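Side-chain contacts in MS5a (Brassica napus, PDB 6L77), which is a meiosis-related protein of otherwise unsettled biochemical role, whose cystatin-like folds appear to enhance papain in a non-canonical way: residues G21-N26 with R140-I145; R76-I81 with R150-D155; S146-N149 with D155-M158; R191-Q194 with G200-K203. All coordinates share one frame; numbering follows the deposited sequence.

In the fold
Helix 138-150 ties most of these contacts together. Residues 140-145 supply one half of contact 1, and the next four, 146-149, one half of contact 3; these two centres lie about 14 Å apart and touch where Met158 CE comes 3.4 Å from Glu144 O. Contact 2 joins the loop after that helix to the loop 76-81, its centre about 8 Å from that of contact 3, and the two are linked through Asp151 and His156. Contact 4, in the antiparallel sheet, meets contact 3 at Phe147 and contact 1 at Met143, both of which reach Tyr192. Contact 1 is buried near the centre of the chain; contacts 2 and 4 are at the surface.

Contact 1: residues G21-N26 with R140-I145; sequences GLHRYN and RLYMEI
His23 reaches from helix 12-29 to helix 138-150 and ends on the hydroxyl of Tyr142. Its CB starts the contact, packing against the methyl CD2 of Leu141 at 4.1 Å, the point where that leucine leans in from the neighbouring helix. From there CG stands anti to the backbone N (chi1 160°), which carries the imidazole away from its own helix and toward residues 140-145. The NE2 end of the ring meets the tyrosine: His23 CD2 lies 3.8 Å from Tyr142 CE1, and on the other flank of NE2, His23 CE1 is 3.7 Å from Tyr142 OH. At the tip, NE2 and Tyr142 OH share a hydrogen bond of 2.7 Å with an angle of 151°; either partner could donate. The hydroxyl sits at the edge of the imidazole, close to its plane, while the two rings are turned steeply against each other, their planes at 74°. This is an oblique aromatic pair, neither stacked nor edge-to-face, joined by the polar link. Arg210 NE also hydrogen-bonds to the tyrosine hydroxyl, so two groups hold this buried oxygen and limit the freedom of the ring that carries it. Trp138, at the start of helix 138-150, meets both the His23 and the Tyr142 rings. The bond thus bridges the two helices in the interior, with Arg210 joining from strand 201-212 and Leu141 also resting on Thr19 and Val20.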
loop_
_atom_site.group_PDB
_atom_site.type_symbol
_atom_site.label_atom_id
_atom_site.label_comp_id
_atom_site.label_asym_id
_atom_site.label_seq_id
_atom_site.Cartn_x
_atom_site.Cartn_y
_atom_site.Cartn_z
ATOM N N GLY A 21 1.847 4.388 7.076
ATOM C CA GLY A 21 2.427 5.644 7.517
ATOM C C GLY A 21 3.943 5.625 7.462
ATOM O O GLY A 21 4.567 6.600 7.046
ATOM N N LEU A 22 4.558 4.526 7.916
ATOM C CA LEU A 22 6.013 4.431 7.830
ATOM C C LEU A 22 6.480 4.422 6.381
ATOM O O LEU A 22 7.534 4.987 6.064
ATOM C CB LEU A 22 6.494 3.179 8.559
ATOM C CG LEU A 22 6.340 3.261 10.083
ATOM C CD1 LEU A 22 6.719 1.947 10.668
ATOM C CD2 LEU A 22 7.244 4.353 10.641
ATOM N N HIS A 23 5.700 3.788 5.495
ATOM C CA HIS A 23 5.985 3.792 4.057
ATOM C C HIS A 23 6.011 5.215 3.499
ATOM O O HIS A 23 6.930 5.594 2.763
ATOM C CB HIS A 23 4.918 2.921 3.363
ATOM C CG HIS A 23 4.745 3.157 1.894
ATOM N ND1 HIS A 23 5.794 3.171 0.996
ATOM C CD2 HIS A 23 3.618 3.325 1.157
ATOM C CE1 HIS A 23 5.321 3.366 -0.227
ATOM N NE2 HIS A 23 4.003 3.458 -0.156
ATOM N N ARG A 24 5.003 6.015 3.825
ATOM C CA ARG A 24 4.956 7.392 3.332
ATOM C C ARG A 24 6.158 8.183 3.829
ATOM O O ARG A 24 6.861 8.830 3.041
ATOM C CB ARG A 24 3.640 8.051 3.772
ATOM C CG ARG A 24 3.543 9.554 3.471
ATOM C CD ARG A 24 2.161 10.102 3.781
ATOM N NE ARG A 24 2.051 11.529 3.454
ATOM C CZ ARG A 24 2.286 12.515 4.312
ATOM N NH1 ARG A 24 2.633 12.245 5.562
ATOM N NH2 ARG A 24 2.159 13.777 3.928
ATOM N N TYR A 25 6.438 8.101 5.131
ATOM C CA TYR A 25 7.582 8.813 5.706
ATOM C C TYR A 25 8.900 8.343 5.099
ATOM O O TYR A 25 9.723 9.156 4.662
ATOM C CB TYR A 25 7.610 8.613 7.224
ATOM C CG TYR A 25 8.696 9.396 7.906
ATOM C CD1 TYR A 25 8.505 10.734 8.248
ATOM C CD2 TYR A 25 9.918 8.800 8.212
ATOM C CE1 TYR A 25 9.508 11.460 8.880
ATOM C CE2 TYR A 25 10.924 9.518 8.841
ATOM C CZ TYR A 25 10.710 10.844 9.171
ATOM O OH TYR A 25 11.701 11.564 9.801
ATOM N N ASN A 26 9.125 7.030 5.085
ATOM C CA ASN A 26 10.399 6.502 4.595
ATOM C C ASN A 26 10.649 6.902 3.149
ATOM O O ASN A 26 11.787 7.200 2.767
ATOM C CB ASN A 26 10.432 4.979 4.704
ATOM C CG ASN A 26 10.671 4.502 6.112
ATOM O OD1 ASN A 26 11.308 5.191 6.920
ATOM N ND2 ASN A 26 10.180 3.305 6.415
ATOM N N ARG A 140 4.826 -5.496 -1.722
ATOM C CA ARG A 140 4.239 -6.518 -0.861
ATOM C C ARG A 140 3.203 -5.921 0.083
ATOM O O ARG A 140 2.152 -6.528 0.323
ATOM C CB ARG A 140 5.321 -7.241 -0.054
ATOM C CG ARG A 140 4.730 -8.147 1.050
ATOM C CD ARG A 140 5.767 -9.070 1.660
ATOM N NE ARG A 140 6.983 -8.365 2.049
ATOM C CZ ARG A 140 7.150 -7.744 3.211
ATOM N NH1 ARG A 140 6.170 -7.733 4.105
ATOM N NH2 ARG A 140 8.298 -7.128 3.478
ATOM N N LEU A 141 3.485 -4.735 0.634
ATOM C CA LEU A 141 2.509 -4.059 1.485
ATOM C C LEU A 141 1.171 -3.870 0.772
ATOM O O LEU A 141 0.106 -4.151 1.343
ATOM C CB LEU A 141 3.067 -2.706 1.935
ATOM C CG LEU A 141 2.101 -1.844 2.766
ATOM C CD1 LEU A 141 1.679 -2.577 4.033
ATOM C CD2 LEU A 141 2.761 -0.534 3.122
ATOM N N TYR A 142 1.196 -3.369 -0.472
ATOM C CA TYR A 142 -0.074 -3.110 -1.150
ATOM C C TYR A 142 -0.803 -4.416 -1.435
ATOM O O TYR A 142 -2.034 -4.483 -1.317
ATOM C CB TYR A 142 0.131 -2.320 -2.447
ATOM C CG TYR A 142 0.644 -0.884 -2.311
ATOM C CD1 TYR A 142 1.124 -0.386 -1.095
ATOM C CD2 TYR A 142 0.648 -0.033 -3.415
ATOM C CE1 TYR A 142 1.597 0.936 -0.995
ATOM C CE2 TYR A 142 1.120 1.273 -3.326
ATOM C CZ TYR A 142 1.598 1.748 -2.118
ATOM O OH TYR A 142 2.069 3.035 -2.042
HETATM N N MSE A 143 -0.062 -5.471 -1.773
HETATM C CA MSE A 143 -0.667 -6.806 -1.905
HETATM C C MSE A 143 -1.322 -7.271 -0.597
HETATM O O MSE A 143 -2.445 -7.781 -0.586
HETATM C CB MSE A 143 0.383 -7.838 -2.335
HETATM C CG MSE A 143 -0.131 -9.284 -2.294
HETATM SE SE MSE A 143 1.298 -10.602 -2.614
HETATM C CE MSE A 143 2.443 -10.199 -1.074
ATOM N N GLU A 144 -0.604 -7.094 0.515
ATOM C CA GLU A 144 -1.129 -7.548 1.800
ATOM C C GLU A 144 -2.405 -6.806 2.177
ATOM O O GLU A 144 -3.361 -7.414 2.676
ATOM C CB GLU A 144 -0.059 -7.388 2.880
ATOM C CG GLU A 144 1.052 -8.409 2.712
ATOM C CD GLU A 144 2.168 -8.259 3.727
ATOM O OE1 GLU A 144 2.171 -7.259 4.482
ATOM O OE2 GLU A 144 3.045 -9.149 3.760
ATOM N N ILE A 145 -2.449 -5.494 1.943
ATOM C CA ILE A 145 -3.663 -4.743 2.242
ATOM C C ILE A 145 -4.802 -5.181 1.329
ATOM O O ILE A 145 -5.955 -5.290 1.764
ATOM C CB ILE A 145 -3.395 -3.230 2.135
ATOM C CG1 ILE A 145 -2.325 -2.824 3.153
ATOM C CG2 ILE A 145 -4.676 -2.445 2.386
ATOM C CD1 ILE A 145 -1.839 -1.407 3.004
#

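Contact 2: residues R76-I81 with R150-D155; sequences RSLGQI and RDRCLD
Arg152 reaches across from the loop after helix 138-150 to Leu78, in the loop between strands 65-75 and 82-88. The polar part is modest: Arg152 NH1 donates to Leu78 O over 3.4 Å at a bent 126°, a weak bond. The arginine's stronger partner is Gln75, whose OE1 takes a bond from Arg152 NH2, and Asn149 OD1 takes a further weak bond from Arg152 NH1. Apolar contact adds to this. Leu78 CD1 rests over one face of the guanidinium, offset toward its rim and 3.8 Å from Arg152 NH2. The bend in the arginine chain at chi3 (84°) helps bring the guanidinium against Leu78 CD1 and NH1 to Leu78 O. Backbone-shaping bonds prepare each side. In an ST turn, Ser77 OG accepts from Gly79 N at 3.1 Å; in an Asx turn, Asp151 OD1 accepts from Cys153 N at 3.0 Å, within the type I turn running from Asp151 to Leu154. With its one crossing bond weak, the contact relies on the leucine lying over the guanidinium face, and the arginine's polar grip comes mainly from Gln75 beside it.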
loop_
_atom_site.group_PDB
_atom_site.type_symbol
_atom_site.label_atom_id
_atom_site.label_comp_id
_atom_site.label_asym_id
_atom_site.label_seq_id
_atom_site.Cartn_x
_atom_site.Cartn_y
_atom_site.Cartn_z
ATOM N N ARG A 76 -12.461 4.838 3.797
ATOM C CA ARG A 76 -13.748 5.013 3.140
ATOM C C ARG A 76 -14.406 3.706 2.733
ATOM O O ARG A 76 -15.532 3.736 2.230
ATOM C CB ARG A 76 -13.608 5.914 1.904
ATOM C CG ARG A 76 -13.241 7.350 2.226
ATOM C CD ARG A 76 -12.905 8.131 0.956
ATOM N NE ARG A 76 -11.643 7.699 0.347
ATOM C CZ ARG A 76 -10.449 8.143 0.723
ATOM N NH1 ARG A 76 -10.352 9.023 1.714
ATOM N NH2 ARG A 76 -9.353 7.709 0.117
ATOM N N SER A 77 -13.743 2.564 2.906
ATOM C CA SER A 77 -14.384 1.292 2.604
ATOM C C SER A 77 -13.824 0.219 3.524
ATOM O O SER A 77 -12.686 0.314 3.992
ATOM C CB SER A 77 -14.192 0.876 1.136
ATOM O OG SER A 77 -14.775 -0.391 0.900
ATOM N N LEU A 78 -14.653 -0.792 3.791
ATOM C CA LEU A 78 -14.241 -1.989 4.513
ATOM C C LEU A 78 -14.035 -3.191 3.601
ATOM O O LEU A 78 -13.546 -4.219 4.069
ATOM C CB LEU A 78 -15.283 -2.373 5.581
ATOM C CG LEU A 78 -15.433 -1.601 6.890
ATOM C CD1 LEU A 78 -14.204 -0.772 7.254
ATOM C CD2 LEU A 78 -16.684 -0.750 6.843
ATOM N N GLY A 79 -14.403 -3.094 2.325
ATOM C CA GLY A 79 -14.414 -4.257 1.453
ATOM C C GLY A 79 -13.446 -4.184 0.294
ATOM O O GLY A 79 -13.396 -5.086 -0.545
ATOM N N GLN A 80 -12.683 -3.100 0.232
ATOM C CA GLN A 80 -11.661 -2.904 -0.783
ATOM C C GLN A 80 -10.775 -1.779 -0.285
ATOM O O GLN A 80 -11.150 -1.041 0.631
ATOM C CB GLN A 80 -12.269 -2.545 -2.145
ATOM C CG GLN A 80 -12.738 -1.108 -2.204
ATOM C CD GLN A 80 -13.454 -0.765 -3.484
ATOM O OE1 GLN A 80 -14.676 -0.872 -3.567
ATOM N NE2 GLN A 80 -12.701 -0.341 -4.491
ATOM N N ILE A 81 -9.595 -1.649 -0.896
ATOM C CA ILE A 81 -8.706 -0.549 -0.529
ATOM C C ILE A 81 -9.351 0.780 -0.914
ATOM O O ILE A 81 -9.705 0.997 -2.077
ATOM C CB ILE A 81 -7.340 -0.706 -1.195
ATOM C CG1 ILE A 81 -6.599 -1.909 -0.617
ATOM C CG2 ILE A 81 -6.525 0.558 -0.986
ATOM C CD1 ILE A 81 -5.194 -2.069 -1.183
ATOM N N ARG A 150 -10.075 -8.493 1.101
ATOM C CA ARG A 150 -10.969 -9.499 0.524
ATOM C C ARG A 150 -11.912 -10.066 1.576
ATOM O O ARG A 150 -13.096 -10.299 1.299
ATOM C CB ARG A 150 -10.169 -10.628 -0.122
ATOM C CG ARG A 150 -9.385 -10.221 -1.363
ATOM C CD ARG A 150 -8.944 -11.459 -2.114
ATOM N NE ARG A 150 -10.075 -12.352 -2.312
ATOM C CZ ARG A 150 -10.848 -12.340 -3.390
ATOM N NH1 ARG A 150 -10.593 -11.492 -4.378
ATOM N NH2 ARG A 150 -11.876 -13.176 -3.477
ATOM N N ASP A 151 -11.399 -10.317 2.781
ATOM C CA ASP A 151 -12.235 -10.795 3.881
ATOM C C ASP A 151 -11.469 -10.495 5.165
ATOM O O ASP A 151 -10.508 -11.197 5.493
ATOM C CB ASP A 151 -12.552 -12.273 3.747
ATOM C CG ASP A 151 -13.608 -12.734 4.737
ATOM O OD1 ASP A 151 -13.481 -12.430 5.943
ATOM O OD2 ASP A 151 -14.572 -13.400 4.303
ATOM N N ARG A 152 -11.884 -9.440 5.862
ATOM C CA ARG A 152 -11.148 -8.991 7.031
ATOM C C ARG A 152 -11.366 -9.878 8.242
ATOM O O ARG A 152 -10.667 -9.711 9.246
ATOM C CB ARG A 152 -11.529 -7.546 7.345
ATOM C CG ARG A 152 -11.031 -6.608 6.270
ATOM C CD ARG A 152 -11.861 -5.387 6.146
ATOM N NE ARG A 152 -11.494 -4.355 7.095
ATOM C CZ ARG A 152 -11.014 -3.160 6.770
ATOM N NH1 ARG A 152 -10.836 -2.815 5.509
ATOM N NH2 ARG A 152 -10.733 -2.298 7.727
ATOM N N CYS A 153 -12.283 -10.837 8.156
ATOM C CA CYS A 153 -12.593 -11.711 9.278
ATOM C C CYS A 153 -11.683 -12.928 9.362
ATOM O O CYS A 153 -11.630 -13.570 10.417
ATOM C CB CYS A 153 -14.050 -12.158 9.187
ATOM S SG CYS A 153 -15.190 -10.762 9.141
ATOM N N LEU A 154 -10.964 -13.252 8.291
ATOM C CA LEU A 154 -10.057 -14.386 8.297
ATOM C C LEU A 154 -8.923 -14.168 9.299
ATOM O O LEU A 154 -8.710 -13.073 9.821
ATOM C CB LEU A 154 -9.482 -14.616 6.900
ATOM C CG LEU A 154 -10.219 -15.624 6.023
ATOM C CD1 LEU A 154 -10.148 -17.005 6.653
ATOM C CD2 LEU A 154 -11.660 -15.210 5.824
ATOM N N ASP A 155 -8.193 -15.251 9.569
ATOM C CA ASP A 155 -6.982 -15.204 10.386
ATOM C C ASP A 155 -5.793 -15.178 9.427
ATOM O O ASP A 155 -5.131 -16.186 9.174
ATOM C CB ASP A 155 -6.929 -16.391 11.343
ATOM C CG ASP A 155 -5.859 -16.235 12.406
ATOM O OD1 ASP A 155 -6.041 -15.394 13.314
ATOM O OD2 ASP A 155 -4.838 -16.953 12.336
#

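Contact 3: residues S146-N149 with D155-M158; sequences SFFN and DHNM
His156 NE2 is gripped from two directions: it hydrogen-bonds to Asp151 O, in the turn just before it, and to a water 3.0 Å away. That water in turn donates to Phe147 O at 2.7 Å, so the imidazole is tethered to the backbone of the helix through a single solvent molecule. Around this polar point Phe147, Phe148 and His156 form an aromatic cluster, in which the loop after helix 138-150 folds back over the last turns of that helix. Phe148 presents its edge to one face of the imidazole in an offset edge-to-face pair with planes at 63°; its CD1 comes 3.5 Å from His156 CE1. Phe147 meets the same imidazole at the rim, near its plane, CE2 lying 3.9 Å from His156 CD2. Both phenylalanines hold CG anti to the backbone N, but as neighbours on the helix they spread their rings to different sides, Phe148 toward helix 12-29 and Phe147 toward Tyr192 and Gln194 of strand 186-195. With an alanine in place of His156, the water and Asp151 O would probably lose their imidazole partner, and the two phenylalanine rings would be left facing a gap. The selenomethionine Met158 completes the contact: a bend at chi2 (-43°) swings its end back to the helix, so that SE makes a Met-aromatic contact 4.0 Å from Phe147 CD2 and CE reaches to 4.1 Å from Phe148 CB. On another side of Phe147, the bridging water oxygen sits over the centre of the ring, 4.1 Å above its plane.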
loop_
_atom_site.group_PDB
_atom_site.type_symbol
_atom_site.label_atom_id
_atom_site.label_comp_id
_atom_site.label_asym_id
_atom_site.label_seq_id
_atom_site.Cartn_x
_atom_site.Cartn_y
_atom_site.Cartn_z
ATOM N N SER A 146 -4.497 -5.455 0.059
ATOM C CA SER A 146 -5.515 -5.948 -0.866
ATOM C C SER A 146 -6.066 -7.291 -0.409
ATOM O O SER A 146 -7.285 -7.513 -0.415
ATOM C CB SER A 146 -4.927 -6.071 -2.275
ATOM O OG SER A 146 -4.442 -4.824 -2.738
ATOM N N PHE A 147 -5.179 -8.213 -0.027
ATOM C CA PHE A 147 -5.625 -9.529 0.426
ATOM C C PHE A 147 -6.493 -9.413 1.676
ATOM O O PHE A 147 -7.525 -10.090 1.795
ATOM C CB PHE A 147 -4.409 -10.423 0.688
ATOM C CG PHE A 147 -4.766 -11.821 1.124
ATOM C CD1 PHE A 147 -5.383 -12.701 0.245
ATOM C CD2 PHE A 147 -4.492 -12.248 2.413
ATOM C CE1 PHE A 147 -5.722 -13.980 0.648
ATOM C CE2 PHE A 147 -4.832 -13.539 2.823
ATOM C CZ PHE A 147 -5.444 -14.396 1.941
ATOM N N PHE A 148 -6.084 -8.549 2.610
ATOM C CA PHE A 148 -6.826 -8.323 3.849
ATOM C C PHE A 148 -8.246 -7.851 3.571
ATOM O O PHE A 148 -9.209 -8.342 4.183
ATOM C CB PHE A 148 -6.067 -7.301 4.700
ATOM C CG PHE A 148 -6.843 -6.790 5.874
ATOM C CD1 PHE A 148 -7.090 -7.610 6.969
ATOM C CD2 PHE A 148 -7.305 -5.482 5.896
ATOM C CE1 PHE A 148 -7.789 -7.140 8.063
ATOM C CE2 PHE A 148 -8.018 -5.006 6.984
ATOM C CZ PHE A 148 -8.263 -5.836 8.071
ATOM N N ASN A 149 -8.400 -6.910 2.639
ATOM C CA ASN A 149 -9.722 -6.380 2.330
ATOM C C ASN A 149 -10.605 -7.355 1.566
ATOM O O ASN A 149 -11.796 -7.065 1.395
ATOM C CB ASN A 149 -9.605 -5.074 1.539
ATOM C CG ASN A 149 -9.323 -3.880 2.429
ATOM O OD1 ASN A 149 -10.221 -3.379 3.107
ATOM N ND2 ASN A 149 -8.069 -3.420 2.441
ATOM N N ASP A 155 -8.193 -15.251 9.569
ATOM C CA ASP A 155 -6.982 -15.204 10.386
ATOM C C ASP A 155 -5.793 -15.178 9.427
ATOM O O ASP A 155 -5.131 -16.186 9.174
ATOM C CB ASP A 155 -6.929 -16.391 11.343
ATOM C CG ASP A 155 -5.859 -16.235 12.406
ATOM O OD1 ASP A 155 -6.041 -15.394 13.314
ATOM O OD2 ASP A 155 -4.838 -16.953 12.336
ATOM N N HIS A 156 -5.527 -13.990 8.892
ATOM C CA HIS A 156 -4.604 -13.852 7.773
ATOM C C HIS A 156 -3.192 -14.267 8.160
ATOM O O HIS A 156 -2.697 -13.917 9.233
ATOM C CB HIS A 156 -4.625 -12.409 7.275
ATOM C CG HIS A 156 -6.000 -11.921 6.946
ATOM N ND1 HIS A 156 -6.810 -11.300 7.873
ATOM C CD2 HIS A 156 -6.728 -12.006 5.808
ATOM C CE1 HIS A 156 -7.969 -11.000 7.312
ATOM N NE2 HIS A 156 -7.944 -11.418 6.060
ATOM N N ASN A 157 -2.559 -15.045 7.287
ATOM C CA ASN A 157 -1.140 -15.382 7.386
ATOM C C ASN A 157 -0.486 -14.844 6.117
ATOM O O ASN A 157 -0.572 -15.474 5.058
ATOM C CB ASN A 157 -0.930 -16.887 7.533
ATOM C CG ASN A 157 0.521 -17.254 7.802
ATOM O OD1 ASN A 157 1.416 -16.411 7.733
ATOM N ND2 ASN A 157 0.759 -18.521 8.108
HETATM N N MSE A 158 0.154 -13.682 6.219
HETATM C CA MSE A 158 0.693 -13.014 5.037
HETATM C C MSE A 158 1.823 -13.810 4.397
HETATM O O MSE A 158 2.177 -13.574 3.244
HETATM C CB MSE A 158 1.187 -11.603 5.373
HETATM C CG MSE A 158 0.081 -10.626 5.748
HETATM SE SE MSE A 158 -1.488 -10.777 4.582
HETATM C CE MSE A 158 -2.607 -9.381 5.382
HETATM O O HOH W 1 -8.721 -12.013 3.199
#

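Contact 4: residues R191-Q194 with G200-K203; sequences RYDQ and GVCK
Arg191 crosses obliquely beside the stem of Lys203 and bends to reach Asp193 on its own strand. A bend at chi2 (76°) brings the guanidinium round, and NH2 makes a salt bridge to Asp193 OD1 at 2.8 Å, with NH1 adding a weak bond to the same oxygen. The carboxylate oxygen lies at the guanidinium edge and in its plane, but the approach is from above the carboxylate, 39° out of plane. Lys203 runs beside Asp193, pointing the same way: its CG lies 3.6 Å from Asp193 OD1, and its CD comes 3.2 Å from Arg191 NH1. The ammonium itself leads away, so the lysine offers its aliphatic stem to both charged groups. A leucine in place of Arg191 would probably leave the Asp193 carboxylate without its salt-bridge mate and freer to turn. Beneath these side chains lies a beta hairpin of strands 186-195 and 201-212, in which Asp193 and Lys203 are a non-hydrogen-bonded pair. Gln194 and Cys202 form the hydrogen-bonded pair next to it: Gln194 N to Cys202 O at 2.8 Å and a nearly straight 169°, and Cys202 N to Gln194 O, also 2.8 Å. On the face carrying these two residues, Gln194 stretches out so that OE1 passes 3.7 Å from Cys202 CB and hydrogen-bonds to His204 NE2. Val201 CG2 approaches the carboxylate of Asp193, 3.8 Å from OD2.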
loop_
_atom_site.group_PDB
_atom_site.type_symbol
_atom_site.label_atom_id
_atom_site.label_comp_id
_atom_site.label_asym_id
_atom_site.label_seq_id
_atom_site.Cartn_x
_atom_site.Cartn_y
_atom_site.Cartn_z
ATOM N N ARG A 191 0.128 -9.823 -9.415
ATOM C CA ARG A 191 -0.329 -11.194 -9.583
ATOM C C ARG A 191 0.330 -12.035 -8.495
ATOM O O ARG A 191 1.563 -12.093 -8.422
ATOM C CB ARG A 191 0.030 -11.700 -10.982
ATOM C CG ARG A 191 -0.172 -13.195 -11.202
ATOM C CD ARG A 191 -1.633 -13.589 -11.377
ATOM N NE ARG A 191 -1.713 -15.027 -11.608
ATOM C CZ ARG A 191 -1.675 -15.945 -10.645
ATOM N NH1 ARG A 191 -1.719 -17.230 -10.956
ATOM N NH2 ARG A 191 -1.596 -15.581 -9.372
ATOM N N TYR A 192 -0.480 -12.665 -7.637
ATOM C CA TYR A 192 0.107 -13.419 -6.536
ATOM C C TYR A 192 -0.721 -14.657 -6.225
ATOM O O TYR A 192 -1.928 -14.701 -6.486
ATOM C CB TYR A 192 0.271 -12.543 -5.285
ATOM C CG TYR A 192 -1.019 -12.068 -4.627
ATOM C CD1 TYR A 192 -1.703 -10.949 -5.104
ATOM C CD2 TYR A 192 -1.530 -12.717 -3.507
ATOM C CE1 TYR A 192 -2.874 -10.496 -4.481
ATOM C CE2 TYR A 192 -2.695 -12.278 -2.886
ATOM C CZ TYR A 192 -3.360 -11.162 -3.374
ATOM O OH TYR A 192 -4.526 -10.728 -2.757
ATOM N N ASP A 193 -0.051 -15.670 -5.674
ATOM C CA ASP A 193 -0.695 -16.906 -5.249
ATOM C C ASP A 193 -0.799 -16.949 -3.731
ATOM O O ASP A 193 0.095 -16.480 -3.021
ATOM C CB ASP A 193 0.068 -18.143 -5.735
ATOM C CG ASP A 193 -0.225 -18.480 -7.179
ATOM O OD1 ASP A 193 -1.145 -17.869 -7.764
ATOM O OD2 ASP A 193 0.471 -19.359 -7.732
ATOM N N GLN A 194 -1.905 -17.500 -3.247
ATOM C CA GLN A 194 -2.127 -17.752 -1.832
ATOM C C GLN A 194 -2.016 -19.253 -1.602
ATOM O O GLN A 194 -2.800 -20.028 -2.160
ATOM C CB GLN A 194 -3.499 -17.235 -1.398
ATOM C CG GLN A 194 -3.947 -17.705 -0.017
ATOM C CD GLN A 194 -5.433 -17.516 0.186
ATOM O OE1 GLN A 194 -6.132 -17.042 -0.713
ATOM N NE2 GLN A 194 -5.930 -17.888 1.366
ATOM N N GLY A 200 -3.615 -26.888 -2.658
ATOM C CA GLY A 200 -3.148 -26.156 -3.816
ATOM C C GLY A 200 -2.859 -24.703 -3.508
ATOM O O GLY A 200 -2.289 -24.383 -2.460
ATOM N N VAL A 201 -3.241 -23.813 -4.424
ATOM C CA VAL A 201 -3.097 -22.373 -4.240
ATOM C C VAL A 201 -4.337 -21.684 -4.795
ATOM O O VAL A 201 -5.073 -22.242 -5.611
ATOM C CB VAL A 201 -1.833 -21.810 -4.931
ATOM C CG1 VAL A 201 -0.568 -22.440 -4.365
ATOM C CG2 VAL A 201 -1.920 -22.031 -6.424
ATOM N N CYS A 202 -4.565 -20.455 -4.336
ATOM C CA CYS A 202 -5.588 -19.583 -4.899
ATOM C C CYS A 202 -4.895 -18.455 -5.650
ATOM O O CYS A 202 -3.933 -17.871 -5.144
ATOM C CB CYS A 202 -6.508 -19.019 -3.816
ATOM S SG CYS A 202 -7.838 -17.961 -4.454
ATOM N N LYS A 203 -5.377 -18.161 -6.857
ATOM C CA LYS A 203 -4.706 -17.242 -7.769
ATOM C C LYS A 203 -5.392 -15.882 -7.709
ATOM O O LYS A 203 -6.589 -15.774 -7.992
ATOM C CB LYS A 203 -4.707 -17.802 -9.194
ATOM C CG LYS A 203 -4.058 -19.178 -9.322
ATOM C CD LYS A 203 -3.871 -19.589 -10.785
ATOM C CE LYS A 203 -5.203 -19.702 -11.523
ATOM N NZ LYS A 203 -5.061 -20.262 -12.909
#